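Local coordinates for AztD protein (Citrobacter koseri, PDB 6CMK) that acts as a periplasmic zinc chaperone, passing one zinc ion directly to the solute-binding protein AztC of the AztABCD transport system, at residues D319-Q324 with S335-D340; D176-V181 with N240-I245; V33-L38 with I107-P112. One frame throughout, in Å; residues are numbered along the deposited sequence.

Contact 1. Residues D319-Q324 with S335-D340. With EDO (1,2-ethanediol), chain L.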
ATOM      1  N   ASP B 319     -10.149  15.745 -30.514  1.00 19.51           N
ATOM      2  CA  ASP B 319     -10.847  17.022 -30.568  1.00 21.55           C
ATOM      3  C   ASP B 319     -10.295  18.045 -29.585  1.00 21.84           C
ATOM      4  O   ASP B 319     -10.745  19.198 -29.604  1.00 22.74           O
ATOM      5  CB  ASP B 319     -12.347  16.820 -30.309  1.00 21.40           C
ATOM      6  CG  ASP B 319     -12.632  16.011 -29.063  1.00 22.71           C
ATOM      7  OD1 ASP B 319     -11.721  15.873 -28.228  1.00 20.42           O
ATOM      8  OD2 ASP B 319     -13.769  15.509 -28.922  1.00 27.95           O
ATOM      9  N   GLY B 320      -9.335  17.670 -28.745  1.00 19.12           N
ATOM     10  CA  GLY B 320      -8.803  18.567 -27.742  1.00 19.40           C
ATOM     11  C   GLY B 320      -9.448  18.445 -26.381  1.00 20.85           C
ATOM     12  O   GLY B 320      -9.141  19.248 -25.495  1.00 21.21           O
ATOM     13  N   LYS B 321     -10.324  17.472 -26.187  1.00 17.92           N
ATOM     14  CA  LYS B 321     -11.089  17.363 -24.956  1.00 17.94           C
ATOM     15  C   LYS B 321     -10.525  16.283 -24.042  1.00 18.80           C
ATOM     16  O   LYS B 321     -10.045  15.234 -24.484  1.00 17.80           O
ATOM     17  CB  LYS B 321     -12.559  17.050 -25.235  1.00 17.71           C
ATOM     18  CG  LYS B 321     -13.340  18.149 -25.943  1.00 20.27           C
ATOM     19  CD  LYS B 321     -14.823  17.810 -25.870  1.00 27.98           C
ATOM     20  CE  LYS B 321     -15.700  18.752 -26.671  1.00 30.90           C
ATOM     21  NZ  LYS B 321     -17.132  18.486 -26.344  1.00 31.14           N
ATOM     22  N   LEU B 322     -10.602  16.556 -22.750  1.00 16.20           N
ATOM     23  CA  LEU B 322     -10.348  15.559 -21.723  1.00 15.47           C
ATOM     24  C   LEU B 322     -11.691  14.998 -21.283  1.00 17.26           C
ATOM     25  O   LEU B 322     -12.629  15.763 -21.041  1.00 17.64           O
ATOM     26  CB  LEU B 322      -9.605  16.188 -20.545  1.00 15.14           C
ATOM     27  CG  LEU B 322      -9.209  15.215 -19.427  1.00 17.01           C
ATOM     28  CD1 LEU B 322      -8.203  14.196 -19.919  1.00 17.94           C
ATOM     29  CD2 LEU B 322      -8.662  15.972 -18.238  1.00 23.48           C
ATOM     30  N   ASN B 323     -11.800  13.670 -21.217  1.00 15.86           N
ATOM     31  CA  ASN B 323     -13.063  13.019 -20.889  1.00 16.20           C
ATOM     32  C   ASN B 323     -12.906  12.202 -19.615  1.00 18.05           C
ATOM     33  O   ASN B 323     -11.972  11.407 -19.490  1.00 15.91           O
ATOM     34  CB  ASN B 323     -13.546  12.119 -22.030  1.00 16.43           C
ATOM     35  CG  ASN B 323     -13.584  12.828 -23.360  1.00 19.63           C
ATOM     36  OD1 ASN B 323     -14.625  13.337 -23.764  1.00 21.46           O
ATOM     37  ND2 ASN B 323     -12.451  12.850 -24.063  1.00 18.80           N
ATOM     38  N   GLN B 324     -13.818  12.412 -18.679  1.00 16.39           N
ATOM     39  CA  GLN B 324     -13.841  11.684 -17.417  1.00 17.79           C
ATOM     40  C   GLN B 324     -14.609  10.381 -17.607  1.00 18.83           C
ATOM     41  O   GLN B 324     -15.765  10.394 -18.046  1.00 20.47           O
ATOM     42  CB  GLN B 324     -14.493  12.553 -16.343  1.00 16.75           C
ATOM     43  CG  GLN B 324     -14.535  11.928 -14.968  1.00 20.24           C
ATOM     44  CD  GLN B 324     -15.348  12.767 -14.000  1.00 26.53           C
ATOM     45  OE1 GLN B 324     -16.539  13.004 -14.210  1.00 23.03           O
ATOM     46  NE2 GLN B 324     -14.703  13.235 -12.944  1.00 25.27           N
ATOM     47  N   SER B 335     -16.920  15.983 -20.039  1.00 24.44           N
ATOM     48  CA  SER B 335     -15.819  16.332 -20.929  1.00 22.86           C
ATOM     49  C   SER B 335     -15.534  17.821 -20.806  1.00 27.10           C
ATOM     50  O   SER B 335     -16.433  18.613 -20.521  1.00 26.82           O
ATOM     51  CB  SER B 335     -16.147  15.995 -22.390  1.00 32.08           C
ATOM     52  OG  SER B 335     -16.502  14.632 -22.531  1.00 42.36           O
ATOM     53  N   VAL B 336     -14.279  18.198 -21.039  1.00 21.66           N
ATOM     54  CA  VAL B 336     -13.867  19.598 -21.007  1.00 17.50           C
ATOM     55  C   VAL B 336     -12.791  19.815 -22.065  1.00 17.45           C
ATOM     56  O   VAL B 336     -11.900  18.979 -22.241  1.00 21.48           O
ATOM     57  CB  VAL B 336     -13.363  20.011 -19.605  1.00 18.14           C
ATOM     58  CG1 VAL B 336     -12.046  19.319 -19.256  1.00 25.07           C
ATOM     59  CG2 VAL B 336     -13.205  21.523 -19.512  1.00 26.75           C
ATOM     60  N   ARG B 337     -12.877  20.940 -22.773  0.56 18.18           N
ATOM     61  CA  ARG B 337     -11.871  21.289 -23.767  0.56 18.54           C
ATOM     62  C   ARG B 337     -10.609  21.790 -23.073  0.56 22.98           C
ATOM     63  O   ARG B 337     -10.674  22.682 -22.223  0.56 24.96           O
ATOM     64  CB  ARG B 337     -12.414  22.355 -24.718  0.56 22.40           C
ATOM     65  CG  ARG B 337     -11.447  22.744 -25.817  0.56 24.21           C
ATOM     66  CD  ARG B 337     -12.163  23.455 -26.958  0.56 25.51           C
ATOM     67  NE  ARG B 337     -12.972  22.508 -27.715  0.56 34.39           N
ATOM     68  CZ  ARG B 337     -12.472  21.637 -28.588  0.56 32.54           C
ATOM     69  NH1 ARG B 337     -11.163  21.601 -28.821  0.56 23.30           N
ATOM     70  NH2 ARG B 337     -13.278  20.803 -29.228  0.56 30.18           N
ATOM     71  N   VAL B 338      -9.460  21.218 -23.441  1.00 18.15           N
ATOM     72  CA  VAL B 338      -8.183  21.554 -22.830  1.00 17.83           C
ATOM     73  C   VAL B 338      -7.198  22.138 -23.834  1.00 22.35           C
ATOM     74  O   VAL B 338      -6.477  23.090 -23.514  1.00 23.32           O
ATOM     75  CB  VAL B 338      -7.574  20.319 -22.134  1.00 20.70           C
ATOM     76  CG1 VAL B 338      -6.186  20.637 -21.574  1.00 23.59           C
ATOM     77  CG2 VAL B 338      -8.517  19.837 -21.044  1.00 19.94           C
ATOM     78  N   THR B 339      -7.123  21.574 -25.041  1.00 19.88           N
ATOM     79  CA  THR B 339      -6.223  22.063 -26.077  1.00 20.37           C
ATOM     80  C   THR B 339      -7.018  22.296 -27.360  1.00 21.95           C
ATOM     81  O   THR B 339      -8.194  21.930 -27.467  1.00 20.10           O
ATOM     82  CB  THR B 339      -5.059  21.079 -26.321  1.00 25.19           C
ATOM     83  OG1 THR B 339      -5.546  19.868 -26.901  1.00 23.14           O
ATOM     84  CG2 THR B 339      -4.317  20.733 -25.017  1.00 25.08           C
ATOM     85  N   ASP B 340      -6.382  22.949 -28.337  1.00 22.17           N
ATOM     86  CA  ASP B 340      -6.898  22.886 -29.695  1.00 22.16           C
ATOM     87  C   ASP B 340      -6.906  21.431 -30.156  1.00 21.45           C
ATOM     88  O   ASP B 340      -6.185  20.598 -29.608  1.00 24.41           O
ATOM     89  CB  ASP B 340      -6.049  23.718 -30.650  1.00 24.57           C
ATOM     90  CG  ASP B 340      -6.300  25.209 -30.517  1.00 40.62           C
ATOM     91  OD1 ASP B 340      -7.460  25.610 -30.280  1.00 42.90           O
ATOM     92  OD2 ASP B 340      -5.330  25.981 -30.661  1.00 47.98           O
TER
HETATM   93  C1  EDO L 505      -9.276  25.852 -23.614  1.00 56.30           C
HETATM   94  O1  EDO L 505     -10.579  26.296 -23.218  1.00 56.32           O
HETATM   95  C2  EDO L 505      -9.128  25.964 -25.126  1.00 53.14           C
HETATM   96  O2  EDO L 505      -7.884  25.383 -25.532  1.00 46.41           O
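Strands 321-324 and 335-337 run antiparallel at 163°, with Leu322 and Val336 as the hydrogen-bonded pair (Leu322 N to Val336 O 2.8 Å, Val336 N to Leu322 O 2.9 Å). Beyond the strands, two N-H groups converge on Gly320 O, Val338 N at 2.9 Å and Thr339 N at 3.1 Å on a lone pair. In one of its two conformers Arg337, bent at chi3 (-72°), brings NH1 to Asp319 O (2.6 Å, unusually short), a bond that remains doubtful, as does the weak one from NH2. Lys321 CG lies over one face of this guanidinium, near its rim. Asp319 OD1 accepts from Lys321 N at 2.9 Å, forming an Asx turn, and also bonds Thr317 OG1. At the other end of the pairing, Ser335 OG donates to Asn323 OD1 at 2.6 Å. On the face away from Lys321 and Asn323, Leu322 CB rests against Val338 CG2 at 3.8 Å. The hairpin forms the outer half of a four-stranded propeller blade. Leu322 and Val336 touch Phe380, Leu322 also meets Ile362, Val336 meets Leu375, and Val338 meets Val364 and Ile373, all of the following blade, while strand 312-317 continues the sheet inward.

Contact 2. Residues D176-V181 with N240-I245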
ATOM      1  N   ASP B 176       8.259 -13.709  -9.174  1.00 16.79           N
ATOM      2  CA  ASP B 176       9.219 -14.264  -8.224  1.00 15.93           C
ATOM      3  C   ASP B 176       9.784 -15.544  -8.809  1.00 13.03           C
ATOM      4  O   ASP B 176       9.061 -16.534  -8.951  1.00 16.27           O
ATOM      5  CB  ASP B 176       8.561 -14.543  -6.883  1.00 13.13           C
ATOM      6  CG  ASP B 176       8.015 -13.301  -6.237  1.00 15.69           C
ATOM      7  OD1 ASP B 176       8.640 -12.228  -6.389  1.00 16.15           O
ATOM      8  OD2 ASP B 176       6.958 -13.410  -5.568  1.00 18.68           O
ATOM      9  N   ASN B 177      11.065 -15.515  -9.162  1.00 14.65           N
ATOM     10  CA  ASN B 177      11.804 -16.665  -9.679  1.00 18.90           C
ATOM     11  C   ASN B 177      11.358 -17.075 -11.076  1.00 17.73           C
ATOM     12  O   ASN B 177      11.806 -18.129 -11.571  1.00 17.17           O
ATOM     13  CB  ASN B 177      11.686 -17.855  -8.722  1.00 19.91           C
ATOM     14  CG  ASN B 177      12.123 -17.504  -7.312  1.00 20.61           C
ATOM     15  OD1 ASN B 177      13.208 -16.976  -7.112  1.00 32.02           O
ATOM     16  ND2 ASN B 177      11.257 -17.757  -6.336  1.00 27.92           N
ATOM     17  N   TYR B 178      10.521 -16.265 -11.730  1.00 17.21           N
ATOM     18  CA  TYR B 178       9.971 -16.544 -13.053  1.00 15.40           C
ATOM     19  C   TYR B 178       9.740 -15.230 -13.788  1.00 18.81           C
ATOM     20  O   TYR B 178       9.764 -14.149 -13.194  1.00 18.47           O
ATOM     21  CB  TYR B 178       8.642 -17.307 -12.976  1.00 16.45           C
ATOM     22  CG  TYR B 178       8.717 -18.667 -12.327  1.00 14.88           C
ATOM     23  CD1 TYR B 178       9.063 -19.789 -13.068  1.00 17.42           C
ATOM     24  CD2 TYR B 178       8.446 -18.833 -10.980  1.00 15.49           C
ATOM     25  CE1 TYR B 178       9.134 -21.037 -12.478  1.00 21.98           C
ATOM     26  CE2 TYR B 178       8.516 -20.069 -10.386  1.00 18.83           C
ATOM     27  CZ  TYR B 178       8.859 -21.167 -11.142  1.00 25.75           C
ATOM     28  OH  TYR B 178       8.930 -22.403 -10.556  1.00 26.32           O
ATOM     29  N   ALA B 179       9.499 -15.338 -15.093  1.00 16.99           N
ATOM     30  CA  ALA B 179       8.979 -14.238 -15.888  1.00 14.56           C
ATOM     31  C   ALA B 179       7.972 -14.804 -16.873  1.00 21.06           C
ATOM     32  O   ALA B 179       7.973 -15.998 -17.173  1.00 19.70           O
ATOM     33  CB  ALA B 179      10.077 -13.481 -16.643  1.00 18.51           C
ATOM     34  N   VAL B 180       7.084 -13.940 -17.352  1.00 16.80           N
ATOM     35  CA  VAL B 180       6.225 -14.251 -18.488  1.00 15.17           C
ATOM     36  C   VAL B 180       6.731 -13.435 -19.662  1.00 18.33           C
ATOM     37  O   VAL B 180       6.871 -12.211 -19.558  1.00 17.17           O
ATOM     38  CB  VAL B 180       4.748 -13.939 -18.198  1.00 17.80           C
ATOM     39  CG1 VAL B 180       3.915 -14.064 -19.480  1.00 16.70           C
ATOM     40  CG2 VAL B 180       4.223 -14.873 -17.116  1.00 19.36           C
ATOM     41  N   VAL B 181       7.007 -14.107 -20.775  1.00 19.59           N
ATOM     42  CA  VAL B 181       7.546 -13.436 -21.948  1.00 23.41           C
ATOM     43  C   VAL B 181       6.692 -13.789 -23.151  1.00 17.12           C
ATOM     44  O   VAL B 181       6.115 -14.877 -23.241  1.00 19.71           O
ATOM     45  CB  VAL B 181       9.025 -13.804 -22.228  1.00 22.32           C
ATOM     46  CG1 VAL B 181       9.901 -13.425 -21.057  1.00 20.44           C
ATOM     47  CG2 VAL B 181       9.168 -15.282 -22.543  1.00 19.17           C
ATOM     48  N   ASN B 240       2.366 -18.720  -4.526  1.00 22.16           N
ATOM     49  CA  ASN B 240       3.601 -19.283  -3.996  1.00 25.16           C
ATOM     50  C   ASN B 240       4.133 -20.403  -4.881  1.00 29.17           C
ATOM     51  O   ASN B 240       4.785 -21.333  -4.405  1.00 34.69           O
ATOM     52  CB  ASN B 240       3.384 -19.738  -2.558  1.00 30.45           C
ATOM     53  CG  ASN B 240       3.322 -18.558  -1.603  1.00 26.48           C
ATOM     54  OD1 ASN B 240       4.208 -17.699  -1.617  1.00 28.44           O
ATOM     55  ND2 ASN B 240       2.267 -18.482  -0.813  1.00 27.34           N
ATOM     56  N   ALA B 241       3.883 -20.287  -6.180  1.00 21.01           N
ATOM     57  CA  ALA B 241       4.342 -21.240  -7.174  1.00 19.56           C
ATOM     58  C   ALA B 241       4.673 -20.452  -8.437  1.00 21.18           C
ATOM     59  O   ALA B 241       4.870 -19.232  -8.411  1.00 20.79           O
ATOM     60  CB  ALA B 241       3.282 -22.326  -7.409  1.00 31.77           C
ATOM     61  N   ALA B 242       4.743 -21.142  -9.566  1.00 19.23           N
ATOM     62  CA  ALA B 242       4.950 -20.444 -10.814  1.00 22.22           C
ATOM     63  C   ALA B 242       3.728 -19.586 -11.120  1.00 17.19           C
ATOM     64  O   ALA B 242       2.619 -19.888 -10.666  1.00 20.83           O
ATOM     65  CB  ALA B 242       5.198 -21.429 -11.949  1.00 20.60           C
ATOM     66  N   PRO B 243       3.902 -18.495 -11.861  1.00 17.86           N
ATOM     67  CA  PRO B 243       2.736 -17.713 -12.285  1.00 16.13           C
ATOM     68  C   PRO B 243       1.773 -18.575 -13.082  1.00 19.70           C
ATOM     69  O   PRO B 243       2.161 -19.578 -13.696  1.00 19.99           O
ATOM     70  CB  PRO B 243       3.329 -16.586 -13.139  1.00 19.90           C
ATOM     71  CG  PRO B 243       4.767 -16.810 -13.236  1.00 20.64           C
ATOM     72  CD  PRO B 243       5.177 -17.943 -12.342  1.00 18.41           C
ATOM     73  N   VAL B 244       0.498 -18.185 -13.042  1.00 18.04           N
ATOM     74  CA  VAL B 244      -0.577 -18.879 -13.739  1.00 19.48           C
ATOM     75  C   VAL B 244      -1.190 -17.928 -14.760  1.00 17.02           C
ATOM     76  O   VAL B 244      -1.597 -16.813 -14.414  1.00 18.22           O
ATOM     77  CB  VAL B 244      -1.649 -19.391 -12.761  1.00 27.67           C
ATOM     78  CG1 VAL B 244      -2.794 -20.055 -13.521  1.00 30.86           C
ATOM     79  CG2 VAL B 244      -1.031 -20.362 -11.763  1.00 33.96           C
ATOM     80  N   ILE B 245      -1.280 -18.388 -16.006  1.00 18.17           N
ATOM     81  CA  ILE B 245      -1.851 -17.620 -17.110  1.00 16.80           C
ATOM     82  C   ILE B 245      -3.221 -18.199 -17.438  1.00 19.60           C
ATOM     83  O   ILE B 245      -3.351 -19.407 -17.673  1.00 21.15           O
ATOM     84  CB  ILE B 245      -0.950 -17.663 -18.359  1.00 20.48           C
ATOM     85  CG1 ILE B 245       0.461 -17.152 -18.060  1.00 21.00           C
ATOM     86  CG2 ILE B 245      -1.579 -16.861 -19.501  1.00 19.91           C
ATOM     87  CD1 ILE B 245       1.446 -17.428 -19.193  1.00 23.57           C
TER
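Ala241 O, 4.2 Å from Tyr178 CE2, accepts a hydrogen bond from Gln238 NE2, while Gln238 OE1 accepts from the backbone N of Asp176. One amide side chain therefore bridges residues 176-181 and 240-245, which share no direct hydrogen bond and otherwise meet through apolar groups. The Tyr178 ring carries much of this packing. Its CG lies anti to the carbonyl carbon (chi1 -62°), and the ring extends across the chain at Ala242 and Pro243. Ala242 presents its methyl group to one face: Ala242 CB sits 3.9 Å from the centroid of the Tyr178 ring and only 16° off the normal, a CH-pi contact displaced a little toward the rim. Ala242 CA follows beneath the same ring, 3.6 Å from Tyr178 CE2. At the root of the tyrosine, Pro243 CD comes within 3.6 Å of Tyr178 CB, the two side chains lying at a slant to each other. Further along, Val180 CG1 and Ile245 CD1 meet tip to tip at 4.2 Å, and Val180 CG2 approaches Pro243 CG at a looser 4.4 Å. The side chain of Val180 is about 12 Å from that of His126, a ligand of zinc site 1. Val198, on strand 195-200, also touches Tyr178, Pro243 and Ile245. Strand 178-183 and strand 244-249 belong to consecutive sheets, so this is the side-chain packing between neighbouring blades of a beta propeller.

Contact 3. Residues V33-L38 with I107-P112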
ATOM      1  N   VAL B  33       4.044  16.511   5.470  1.00 24.18           N
ATOM      2  CA  VAL B  33       4.538  17.058   4.213  1.00 21.20           C
ATOM      3  C   VAL B  33       3.882  16.334   3.051  1.00 21.67           C
ATOM      4  O   VAL B  33       3.868  15.099   3.006  1.00 19.01           O
ATOM      5  CB  VAL B  33       6.067  16.958   4.107  1.00 28.51           C
ATOM      6  CG1 VAL B  33       6.531  17.506   2.761  1.00 34.63           C
ATOM      7  CG2 VAL B  33       6.704  17.722   5.251  1.00 29.02           C
ATOM      8  N   THR B  34       3.360  17.118   2.114  1.00 17.10           N
ATOM      9  CA  THR B  34       2.807  16.641   0.854  1.00 19.39           C
ATOM     10  C   THR B  34       3.795  16.975  -0.250  1.00 15.16           C
ATOM     11  O   THR B  34       4.283  18.106  -0.330  1.00 21.36           O
ATOM     12  CB  THR B  34       1.454  17.298   0.558  1.00 25.02           C
ATOM     13  OG1 THR B  34       0.500  16.939   1.566  1.00 22.70           O
ATOM     14  CG2 THR B  34       0.924  16.866  -0.802  1.00 19.46           C
ATOM     15  N   ALA B  35       4.096  16.000  -1.099  1.00 13.41           N
ATOM     16  CA  ALA B  35       5.044  16.268  -2.174  1.00 18.38           C
ATOM     17  C   ALA B  35       4.694  15.409  -3.373  1.00 14.98           C
ATOM     18  O   ALA B  35       4.525  14.190  -3.241  1.00 13.29           O
ATOM     19  CB  ALA B  35       6.488  16.004  -1.731  1.00 19.91           C
ATOM     20  N   TRP B  36       4.577  16.053  -4.532  1.00 16.30           N
ATOM     21  CA  TRP B  36       4.338  15.370  -5.795  1.00 15.20           C
ATOM     22  C   TRP B  36       5.204  16.006  -6.873  1.00 14.01           C
ATOM     23  O   TRP B  36       5.401  17.225  -6.883  1.00 17.01           O
ATOM     24  CB  TRP B  36       2.876  15.448  -6.230  1.00 14.84           C
ATOM     25  CG  TRP B  36       1.883  14.722  -5.349  1.00 13.30           C
ATOM     26  CD1 TRP B  36       1.430  15.121  -4.127  1.00 14.58           C
ATOM     27  CD2 TRP B  36       1.194  13.509  -5.654  1.00 15.71           C
ATOM     28  NE1 TRP B  36       0.506  14.228  -3.642  1.00 15.66           N
ATOM     29  CE2 TRP B  36       0.346  13.223  -4.560  1.00 13.85           C
ATOM     30  CE3 TRP B  36       1.214  12.630  -6.734  1.00 13.42           C
ATOM     31  CZ2 TRP B  36      -0.469  12.105  -4.530  1.00 13.22           C
ATOM     32  CZ3 TRP B  36       0.398  11.518  -6.695  1.00 12.12           C
ATOM     33  CH2 TRP B  36      -0.428  11.267  -5.598  1.00 12.52           C
ATOM     34  N   ARG B  37       5.697  15.179  -7.794  1.00 15.52           N
ATOM     35  CA  ARG B  37       6.604  15.635  -8.836  1.00 15.68           C
ATOM     36  C   ARG B  37       6.182  15.083 -10.184  1.00 13.98           C
ATOM     37  O   ARG B  37       5.741  13.935 -10.288  1.00 13.23           O
ATOM     38  CB  ARG B  37       8.034  15.220  -8.512  1.00 15.87           C
ATOM     39  CG  ARG B  37       8.581  16.020  -7.359  1.00 17.78           C
ATOM     40  CD  ARG B  37       9.891  15.492  -6.843  1.00 19.17           C
ATOM     41  NE  ARG B  37      10.317  16.281  -5.697  1.00 19.69           N
ATOM     42  CZ  ARG B  37      11.477  16.140  -5.075  1.00 22.21           C
ATOM     43  NH1 ARG B  37      12.342  15.226  -5.480  1.00 21.84           N
ATOM     44  NH2 ARG B  37      11.770  16.920  -4.043  1.00 23.64           N
ATOM     45  N   LEU B  38       6.299  15.928 -11.204  1.00 13.30           N
ATOM     46  CA  LEU B  38       6.095  15.546 -12.590  1.00 17.86           C
ATOM     47  C   LEU B  38       7.437  15.279 -13.247  1.00 16.14           C
ATOM     48  O   LEU B  38       8.410  16.000 -13.014  1.00 17.14           O
ATOM     49  CB  LEU B  38       5.392  16.651 -13.379  1.00 13.81           C
ATOM     50  CG  LEU B  38       4.131  17.253 -12.771  1.00 14.19           C
ATOM     51  CD1 LEU B  38       3.631  18.413 -13.647  1.00 19.47           C
ATOM     52  CD2 LEU B  38       3.082  16.180 -12.619  1.00 20.17           C
ATOM     53  N   ILE B 107       7.455  10.179   4.952  1.00 19.52           N
ATOM     54  CA  ILE B 107       7.871  10.602   3.614  1.00 21.24           C
ATOM     55  C   ILE B 107       9.315  11.091   3.678  1.00 19.57           C
ATOM     56  O   ILE B 107       9.663  11.930   4.521  1.00 18.57           O
ATOM     57  CB  ILE B 107       6.932  11.678   3.027  1.00 16.85           C
ATOM     58  CG1 ILE B 107       7.305  11.972   1.569  1.00 20.65           C
ATOM     59  CG2 ILE B 107       6.945  12.957   3.861  1.00 18.11           C
ATOM     60  CD1 ILE B 107       6.350  12.950   0.863  1.00 18.35           C
ATOM     61  N   ASP B 108      10.152  10.546   2.794  1.00 17.61           N
ATOM     62  CA  ASP B 108      11.551  10.935   2.641  1.00 20.66           C
ATOM     63  C   ASP B 108      11.688  11.730   1.352  1.00 23.60           C
ATOM     64  O   ASP B 108      11.398  11.203   0.272  1.00 23.54           O
ATOM     65  CB  ASP B 108      12.463   9.712   2.584  1.00 21.31           C
ATOM     66  CG  ASP B 108      12.506   8.939   3.890  1.00 34.00           C
ATOM     67  OD1 ASP B 108      12.162   9.507   4.946  1.00 36.06           O
ATOM     68  OD2 ASP B 108      12.900   7.755   3.851  1.00 37.94           O
ATOM     69  N   ILE B 109      12.156  12.972   1.458  1.00 22.60           N
ATOM     70  CA  ILE B 109      12.234  13.887   0.324  1.00 23.14           C
ATOM     71  C   ILE B 109      13.689  14.273   0.108  1.00 31.67           C
ATOM     72  O   ILE B 109      14.354  14.768   1.026  1.00 27.98           O
ATOM     73  CB  ILE B 109      11.363  15.138   0.529  1.00 21.08           C
ATOM     74  CG1 ILE B 109       9.888  14.747   0.619  1.00 20.46           C
ATOM     75  CG2 ILE B 109      11.559  16.121  -0.619  1.00 26.89           C
ATOM     76  CD1 ILE B 109       9.003  15.841   1.148  1.00 30.39           C
ATOM     77  N   ASP B 110      14.175  14.065  -1.110  1.00 18.79           N
ATOM     78  CA  ASP B 110      15.498  14.517  -1.517  1.00 25.14           C
ATOM     79  C   ASP B 110      15.389  15.112  -2.911  1.00 22.93           C
ATOM     80  O   ASP B 110      14.359  14.985  -3.580  1.00 21.49           O
ATOM     81  CB  ASP B 110      16.511  13.366  -1.505  1.00 31.02           C
ATOM     82  CG  ASP B 110      16.563  12.649  -0.174  1.00 68.86           C
ATOM     83  OD1 ASP B 110      16.785  13.325   0.853  1.00 82.80           O
ATOM     84  OD2 ASP B 110      16.370  11.414  -0.151  1.00 78.82           O
ATOM     85  N   ALA B 111      16.462  15.766  -3.353  1.00 24.47           N
ATOM     86  CA  ALA B 111      16.489  16.275  -4.713  1.00 27.10           C
ATOM     87  C   ALA B 111      16.418  15.109  -5.696  1.00 20.91           C
ATOM     88  O   ALA B 111      16.982  14.043  -5.432  1.00 24.81           O
ATOM     89  CB  ALA B 111      17.756  17.086  -4.978  1.00 29.46           C
ATOM     90  N   PRO B 112      15.729  15.266  -6.822  1.00 18.31           N
ATOM     91  CA  PRO B 112      15.770  14.222  -7.849  1.00 19.04           C
ATOM     92  C   PRO B 112      17.175  14.130  -8.417  1.00 18.07           C
ATOM     93  O   PRO B 112      17.924  15.106  -8.424  1.00 23.65           O
ATOM     94  CB  PRO B 112      14.759  14.712  -8.896  1.00 23.01           C
ATOM     95  CG  PRO B 112      14.780  16.208  -8.737  1.00 21.65           C
ATOM     96  CD  PRO B 112      14.986  16.454  -7.270  1.00 21.31           C
TER
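Residues 33-38 and 107-112 form an inter-blade contact of the beta propeller, an apolar patch finished at one end by an arginine that bonds to a backbone carbonyl. Strands 33-38 and 107-109 belong to different sheets; their axes approach to 8.6 Å and make an angle of 58°, so the backbones do not pair, and side chains bridge the gap. Val33, Ala35 and Arg37 all point from one face of their strand toward Ile107, Ile109 and Pro112. Ile109 CD1 is pushed in against Val33 CG1 at 3.4 Å, tight for two methyl carbons, and also reaches Ala35 CB at 3.8 Å. Ile107 CD1 reaches the same methyl, 4.0 Å from Ala35 CB, while Ile107 CG2 lies against Val33 CB. The small side chain of Ala35 thus receives both isoleucine ends. Arg37 is extended from CG to NE, which carries its guanidinium past Ile109 to the loop after the strand. There Arg37 NH1 donates to Asp110 O at 2.8 Å, nearly along the C=O axis and almost in the guanidinium plane, with an N-H...O angle of 157°; NH2 adds a weak bond to the same oxygen. Pro112 CD presses on Arg37 NH1 at 3.4 Å, the proline crossing the arginine at about a right angle, and Ile109 CG2 lies 3.5 Å from Arg37 NH2. Arg37 NH1 has a second acceptor in Ser94 O. Ile107 directly follows Asp106, a ligand of zinc site 2, and the side chain of Ile107 lies about 9 Å from a bound zinc ion. Ile96 of strand 88-100 touches Ala35, Arg37 and Ile107, strand 58-63 meets Arg37 and Pro112 through Leu59 and Ala60, and strand 392-403 pairs alongside 33-38.

From the N terminus, contact 3 comes first: it closes a loop of 68 residues, bringing the opening strand 32-42, whose sheet is completed by the C-terminal strand 392-403, against the next blade. Contact 2 then closes a loop of 58 residues between two consecutive blades further round the ring. Contact 1 is the most local, inside one blade, closing only the ten residues between its segments, mostly the rest of the hairpin strands 321-326 and 331-337. The three follow in series, neither nested nor crossed. Contacts 1 and 2 lie on opposite sides of the chain's centre, their own centres 40 Å apart, and none touches another. Contacts 2 and 3 both also touch the second subunit.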